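Local structure of serine proteinase inhibitor 1 (Myxoma virus, 6BJ5) at residues A[88-91]-A[92-96]. The protein inhibits serine proteases as a poxviral member of the serpin family and is important for the virulence of the virus. Sequence-based numbering, arbitrary orientation.
Sequences PEFT and AEFSS
The first two turns of helix 88-98, the helical crossover between strands 73-81 and 103-105, are defined by i to i+4 backbone bonds. Ala-92 N donates to Pro-88 O at 2.9 Å with an N-H...O angle of 157°, and Glu-93 N to Glu-89 O and Ser-95 N to Thr-91 O are bonds of the same i to i+4 kind, also at 2.9 Å. Phe-94 N also bonds to Phe-90 O. Pro-88 O is gripped twice, since Thr-91 OG1 donates to it at 3.0 Å from the same face of the carbonyl plane as Ala-92 N. A chi1 of 52°, placing OG1 between the backbone N and the carbonyl carbon, turns the hydroxyl back toward that oxygen. On the buried side Phe-90 and Phe-94 lie one turn apart. With CG anti to the backbone N (chi1 -176°), Phe-94 leads its ring away from the preceding turn. Phe-94 CB sits over one face of the Phe-90 ring, while Phe-90 CZ approaches Phe-94 CD1 obliquely at 4.2 Å, a loose apolar contact. Both side chains touch Leu-78 of strand 73-81, and Phe-94 also meets Val-46 of helix 37-49 and the ring of Phe-98. Buried Phe-90 and Phe-94 against exposed Pro-88, Glu-89, Ala-92 and Ser-96 mark an amphipathic helix in a beta-alpha-beta crossover.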
loop_
_atom_site.group_PDB
_atom_site.type_symbol
_atom_site.label_atom_id
_atom_site.label_comp_id
_atom_site.label_asym_id
_atom_site.label_seq_id
_atom_site.Cartn_x
_atom_site.Cartn_y
_atom_site.Cartn_z
ATOM N N PRO A 88 -26.305 -9.576 16.096
ATOM C CA PRO A 88 -26.981 -8.929 14.960
ATOM C C PRO A 88 -26.660 -7.449 14.816
ATOM O O PRO A 88 -26.664 -6.935 13.687
ATOM C CB PRO A 88 -28.469 -9.187 15.251
ATOM C CG PRO A 88 -28.528 -9.491 16.725
ATOM C CD PRO A 88 -27.249 -10.200 17.042
ATOM N N GLU A 89 -26.344 -6.752 15.915
ATOM C CA GLU A 89 -26.014 -5.331 15.814
ATOM C C GLU A 89 -24.663 -5.103 15.163
ATOM O O GLU A 89 -24.429 -4.023 14.619
ATOM C CB GLU A 89 -26.035 -4.649 17.186
ATOM C CG GLU A 89 -27.196 -5.056 18.084
ATOM C CD GLU A 89 -26.934 -6.333 18.873
ATOM O OE1 GLU A 89 -27.352 -6.399 20.048
ATOM O OE2 GLU A 89 -26.298 -7.265 18.329
ATOM N N PHE A 90 -23.803 -6.115 15.136
ATOM C CA PHE A 90 -22.542 -5.961 14.438
ATOM C C PHE A 90 -22.771 -6.025 12.938
ATOM O O PHE A 90 -22.330 -5.139 12.198
ATOM C CB PHE A 90 -21.553 -7.048 14.880
ATOM C CG PHE A 90 -20.349 -7.147 14.004
ATOM C CD1 PHE A 90 -19.276 -6.290 14.173
ATOM C CD2 PHE A 90 -20.301 -8.078 12.977
ATOM C CE1 PHE A 90 -18.159 -6.369 13.337
ATOM C CE2 PHE A 90 -19.194 -8.166 12.139
ATOM C CZ PHE A 90 -18.123 -7.313 12.319
ATOM N N THR A 91 -23.548 -7.015 12.488
ATOM C CA THR A 91 -23.783 -7.151 11.060
ATOM C C THR A 91 -24.649 -6.012 10.547
ATOM O O THR A 91 -24.551 -5.634 9.375
ATOM C CB THR A 91 -24.403 -8.519 10.757
ATOM O OG1 THR A 91 -25.552 -8.725 11.585
ATOM C CG2 THR A 91 -23.391 -9.623 11.054
ATOM N N ALA A 92 -25.529 -5.480 11.394
ATOM C CA ALA A 92 -26.263 -4.275 11.020
ATOM C C ALA A 92 -25.314 -3.090 10.895
ATOM O O ALA A 92 -25.279 -2.412 9.859
ATOM C CB ALA A 92 -27.355 -3.980 12.051
ATOM N N GLU A 93 -24.517 -2.853 11.947
ATOM C CA GLU A 93 -23.519 -1.793 11.919
ATOM C C GLU A 93 -22.563 -1.990 10.753
ATOM O O GLU A 93 -22.285 -1.053 9.998
ATOM C CB GLU A 93 -22.754 -1.786 13.244
ATOM C CG GLU A 93 -21.496 -0.930 13.268
ATOM C CD GLU A 93 -21.756 0.517 13.647
ATOM O OE1 GLU A 93 -22.897 0.823 14.059
ATOM O OE2 GLU A 93 -20.818 1.346 13.531
ATOM N N PHE A 94 -22.105 -3.223 10.546
ATOM C CA PHE A 94 -21.206 -3.483 9.432
ATOM C C PHE A 94 -21.863 -3.160 8.102
ATOM O O PHE A 94 -21.265 -2.506 7.241
ATOM C CB PHE A 94 -20.741 -4.940 9.448
ATOM C CG PHE A 94 -19.729 -5.243 8.382
ATOM C CD1 PHE A 94 -18.380 -5.239 8.661
ATOM C CD2 PHE A 94 -20.134 -5.488 7.079
ATOM C CE1 PHE A 94 -17.457 -5.495 7.659
ATOM C CE2 PHE A 94 -19.217 -5.741 6.089
ATOM C CZ PHE A 94 -17.875 -5.753 6.375
ATOM N N SER A 95 -23.100 -3.615 7.913
ATOM C CA SER A 95 -23.730 -3.453 6.611
ATOM C C SER A 95 -24.028 -1.995 6.311
ATOM O O SER A 95 -23.908 -1.567 5.158
ATOM C CB SER A 95 -25.008 -4.286 6.537
ATOM O OG SER A 95 -25.731 -3.956 5.366
ATOM N N SER A 96 -24.420 -1.227 7.342
ATOM C CA SER A 96 -24.790 0.183 7.176
ATOM C C SER A 96 -23.589 1.071 6.896
ATOM O O SER A 96 -23.742 2.157 6.322
ATOM C CB SER A 96 -25.514 0.704 8.411
ATOM O OG SER A 96 -24.671 0.635 9.541
#